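PDB 5LK6: Alpha/beta hydrolase fold-3 domain protein from Sulfolobus islandicus, which probably hydrolyses carboxylic ester bonds as a thermostable lipase-type esterase of the alpha/beta hydrolase fold. Local coordinates for residues 209-214 and 220-225. Residues are numbered along the deposited sequence; the frame is centred on the assembly and turned at random.
Sequences QYLRSP and FRFSPI. With SO4 (sulfate ion), chain E.
Leu211 lays its two methyl groups on the ring of Phe222, and this hydrophobic touch joins the C-terminal exit of helix 200-210 to the loop that leads on toward strand 236-241 of the alpha/beta hydrolase fold. CD2 of Leu211 sits over one face of the ring, 3.8 Å from its centroid and 17° off the normal, a CH-pi contact shifted toward the CD1 side. The other methyl, CD1, lies above the same side of the ring, over its CE2-CZ edge, 3.9 Å from CZ of Phe222. The phenyl reaches across because its CG lies anti to the backbone N (chi1 -178°), which carries the ring out from its own loop toward the helix end. Tyr210, the last helical residue, meets the same phenyl with a ring edge: its CE2 is 3.9 Å from CD1 of Phe222, which lies near the tyrosine plane. Elsewhere round the tyrosine ring, Phe82 stacks on it and Phe118 meets it edge-to-face. With an alanine at Phe222, the methyls of Leu211 would probably lose the surface they rest on, and the CE2 edge of Tyr210 one of its aromatic neighbours.

No direct hydrogen bond links the two segments; polar bridges do so instead. A water accepts from Tyr210 OH and donates to the backbone O of Arg221. A sulfate, probably from the crystallisation liquor, joins Arg212 to Arg221, both guanidinium groups presenting their edges to it; Arg212 and Arg221 also form salt bridges, with Asp216 and Asp219 respectively. Arg212 NH1 donates to sulfate O1 and Arg221 NH1 to O2, while O3 is shared: Arg212 NH2 reaches it at 2.8 Å in a nearly straight bond (169°), and Arg221 NH2 at 3.2 Å.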
ATOM      1  N   GLN A 209      12.435   6.396 -29.690  1.00 19.97           N
ATOM      2  CA  GLN A 209      11.765   5.416 -30.516  1.00 19.33           C
ATOM      3  C   GLN A 209      10.259   5.709 -30.731  1.00 18.44           C
ATOM      4  O   GLN A 209       9.725   5.438 -31.823  1.00 16.87           O
ATOM      5  CB  GLN A 209      11.958   4.024 -29.980  1.00 20.37           C
ATOM      6  CG  GLN A 209      13.383   3.514 -29.787  1.00 23.20           C
ATOM      7  CD  GLN A 209      14.233   3.480 -31.049  1.00 25.89           C
ATOM      8  OE1 GLN A 209      15.120   4.334 -31.196  1.00 32.02           O
ATOM      9  NE2 GLN A 209      14.013   2.487 -31.950  1.00 27.09           N
ATOM     10  N   TYR A 210       9.586   6.246 -29.722  1.00 17.15           N
ATOM     11  CA  TYR A 210       8.124   6.400 -29.763  1.00 18.02           C
ATOM     12  C   TYR A 210       7.708   7.772 -30.329  1.00 18.71           C
ATOM     13  O   TYR A 210       6.826   7.833 -31.193  1.00 17.07           O
ATOM     14  CB  TYR A 210       7.598   6.226 -28.343  1.00 19.18           C
ATOM     15  CG  TYR A 210       6.132   6.340 -28.033  1.00 18.50           C
ATOM     16  CD1 TYR A 210       5.208   5.561 -28.651  1.00 18.97           C
ATOM     17  CD2 TYR A 210       5.697   7.173 -27.027  1.00 19.53           C
ATOM     18  CE1 TYR A 210       3.850   5.667 -28.341  1.00 20.15           C
ATOM     19  CE2 TYR A 210       4.344   7.279 -26.684  1.00 20.41           C
ATOM     20  CZ  TYR A 210       3.420   6.520 -27.340  1.00 20.48           C
ATOM     21  OH  TYR A 210       2.090   6.599 -26.969  1.00 20.90           O
ATOM     22  N   LEU A 211       8.354   8.859 -29.861  1.00 19.83           N
ATOM     23  CA  LEU A 211       7.946  10.228 -30.205  1.00 20.73           C
ATOM     24  C   LEU A 211       8.392  10.590 -31.615  1.00 21.19           C
ATOM     25  O   LEU A 211       9.355  10.028 -32.137  1.00 22.09           O
ATOM     26  CB  LEU A 211       8.447  11.212 -29.171  1.00 21.57           C
ATOM     27  CG  LEU A 211       7.977  10.977 -27.728  1.00 23.75           C
ATOM     28  CD1 LEU A 211       8.525  12.002 -26.784  1.00 24.08           C
ATOM     29  CD2 LEU A 211       6.471  11.023 -27.630  1.00 24.74           C
ATOM     30  N   ARG A 212       7.620  11.443 -32.269  1.00 21.53           N
ATOM     31  CA  ARG A 212       7.928  11.843 -33.642  1.00 23.62           C
ATOM     32  C   ARG A 212       8.742  13.126 -33.775  1.00 24.92           C
ATOM     33  O   ARG A 212       9.494  13.305 -34.744  1.00 26.49           O
ATOM     34  CB  ARG A 212       6.639  12.044 -34.429  1.00 22.92           C
ATOM     35  CG  ARG A 212       5.695  10.836 -34.488  1.00 22.11           C
ATOM     36  CD  ARG A 212       4.330  11.264 -35.005  1.00 21.14           C
ATOM     37  NE  ARG A 212       3.674  12.206 -34.104  1.00 20.58           N
ATOM     38  CZ  ARG A 212       2.385  12.518 -34.126  1.00 21.54           C
ATOM     39  NH1 ARG A 212       1.542  11.965 -35.008  1.00 19.80           N
ATOM     40  NH2 ARG A 212       1.925  13.391 -33.229  1.00 21.87           N
ATOM     41  N   SER A 213       8.518  14.037 -32.837  1.00 26.22           N
ATOM     42  CA  SER A 213       9.186  15.336 -32.786  1.00 26.54           C
ATOM     43  C   SER A 213       9.072  15.849 -31.338  1.00 27.36           C
ATOM     44  O   SER A 213       8.306  15.278 -30.515  1.00 21.81           O
ATOM     45  CB  SER A 213       8.539  16.340 -33.773  1.00 26.23           C
ATOM     46  OG  SER A 213       7.286  16.831 -33.305  1.00 25.98           O
ATOM     47  N   PRO A 214       9.832  16.915 -31.016  1.00 29.59           N
ATOM     48  CA  PRO A 214       9.728  17.448 -29.629  1.00 28.62           C
ATOM     49  C   PRO A 214       8.350  17.964 -29.287  1.00 25.29           C
ATOM     50  O   PRO A 214       7.978  17.952 -28.120  1.00 26.57           O
ATOM     51  CB  PRO A 214      10.791  18.573 -29.615  1.00 29.42           C
ATOM     52  CG  PRO A 214      11.870  18.001 -30.544  1.00 28.70           C
ATOM     53  CD  PRO A 214      11.040  17.441 -31.701  1.00 29.31           C
ATOM     54  N   PHE A 220      -0.822  16.273 -24.508  1.00 25.61           N
ATOM     55  CA  PHE A 220      -1.366  15.662 -23.300  1.00 24.45           C
ATOM     56  C   PHE A 220      -1.461  14.140 -23.407  1.00 22.59           C
ATOM     57  O   PHE A 220      -1.472  13.448 -22.374  1.00 22.03           O
ATOM     58  CB  PHE A 220      -2.714  16.312 -22.882  1.00 25.52           C
ATOM     59  CG  PHE A 220      -3.908  15.792 -23.633  1.00 29.35           C
ATOM     60  CD1 PHE A 220      -4.586  14.645 -23.191  1.00 31.79           C
ATOM     61  CD2 PHE A 220      -4.366  16.439 -24.793  1.00 32.14           C
ATOM     62  CE1 PHE A 220      -5.686  14.161 -23.913  1.00 33.73           C
ATOM     63  CE2 PHE A 220      -5.481  15.979 -25.497  1.00 31.54           C
ATOM     64  CZ  PHE A 220      -6.138  14.839 -25.060  1.00 33.58           C
ATOM     65  N   ARG A 221      -1.531  13.603 -24.625  1.00 20.64           N
ATOM     66  CA  ARG A 221      -1.578  12.140 -24.791  1.00 19.84           C
ATOM     67  C   ARG A 221      -0.232  11.462 -24.559  1.00 19.14           C
ATOM     68  O   ARG A 221      -0.135  10.214 -24.592  1.00 19.18           O
ATOM     69  CB  ARG A 221      -2.131  11.764 -26.148  1.00 19.94           C
ATOM     70  CG  ARG A 221      -3.544  12.308 -26.395  1.00 20.70           C
ATOM     71  CD  ARG A 221      -3.943  12.315 -27.868  1.00 20.28           C
ATOM     72  NE  ARG A 221      -3.020  13.117 -28.670  1.00 19.35           N
ATOM     73  CZ  ARG A 221      -2.821  13.003 -29.976  1.00 20.09           C
ATOM     74  NH1 ARG A 221      -3.449  12.109 -30.716  1.00 18.51           N
ATOM     75  NH2 ARG A 221      -1.898  13.785 -30.548  1.00 22.93           N
ATOM     76  N   PHE A 222       0.806  12.269 -24.387  1.00 17.99           N
ATOM     77  CA  PHE A 222       2.087  11.810 -23.854  1.00 19.84           C
ATOM     78  C   PHE A 222       2.414  12.351 -22.424  1.00 20.46           C
ATOM     79  O   PHE A 222       3.005  11.623 -21.600  1.00 18.85           O
ATOM     80  CB  PHE A 222       3.230  12.204 -24.807  1.00 20.90           C
ATOM     81  CG  PHE A 222       4.563  11.731 -24.340  1.00 21.48           C
ATOM     82  CD1 PHE A 222       4.874  10.378 -24.370  1.00 22.26           C
ATOM     83  CD2 PHE A 222       5.486  12.616 -23.798  1.00 21.84           C
ATOM     84  CE1 PHE A 222       6.113   9.916 -23.914  1.00 23.02           C
ATOM     85  CE2 PHE A 222       6.720  12.152 -23.339  1.00 21.61           C
ATOM     86  CZ  PHE A 222       7.026  10.807 -23.379  1.00 21.03           C
ATOM     87  N   SER A 223       2.032  13.619 -22.170  1.00 21.26           N
ATOM     88  CA  SER A 223       2.206  14.269 -20.888  1.00 21.90           C
ATOM     89  C   SER A 223       0.848  14.587 -20.277  1.00 20.99           C
ATOM     90  O   SER A 223       0.418  15.718 -20.292  1.00 22.44           O
ATOM     91  CB  SER A 223       3.081  15.527 -21.027  1.00 22.68           C
ATOM     92  OG  SER A 223       4.426  15.197 -21.366  1.00 22.30           O
ATOM     93  N   PRO A 224       0.195  13.591 -19.686  1.00 19.53           N
ATOM     94  CA  PRO A 224      -1.100  13.848 -19.152  1.00 20.71           C
ATOM     95  C   PRO A 224      -1.127  14.930 -18.108  1.00 22.83           C
ATOM     96  O   PRO A 224      -2.153  15.619 -17.972  1.00 21.32           O
ATOM     97  CB  PRO A 224      -1.523  12.511 -18.559  1.00 20.49           C
ATOM     98  CG  PRO A 224      -0.345  11.652 -18.609  1.00 20.84           C
ATOM     99  CD  PRO A 224       0.481  12.165 -19.717  1.00 20.00           C
ATOM    100  N   ILE A 225      -0.006  15.114 -17.405  1.00 24.79           N
ATOM    101  CA  ILE A 225       0.084  16.177 -16.425  1.00 25.80           C
ATOM    102  C   ILE A 225      -0.064  17.574 -17.027  1.00 26.35           C
ATOM    103  O   ILE A 225      -0.317  18.515 -16.304  1.00 28.65           O
ATOM    104  CB  ILE A 225       1.394  16.078 -15.590  1.00 27.08           C
ATOM    105  CG1 ILE A 225       1.253  16.896 -14.285  1.00 26.62           C
ATOM    106  CG2 ILE A 225       2.620  16.485 -16.416  1.00 27.89           C
ATOM    107  CD1 ILE A 225       2.002  16.334 -13.092  1.00 25.97           C
TER
HETATM  108  S   SO4 E 401      -1.894  13.394 -34.366  1.00 37.41           S
HETATM  109  O1  SO4 E 401      -1.280  12.302 -35.128  1.00 32.09           O
HETATM  110  O2  SO4 E 401      -3.090  12.746 -33.670  1.00 31.42           O
HETATM  111  O3  SO4 E 401      -0.797  14.045 -33.552  1.00 33.72           O
HETATM  112  O4  SO4 E 401      -2.281  14.534 -35.198  1.00 32.42           O
HETATM  113  O   HOH W   1       1.636   8.276 -24.867  1.00 12.14           O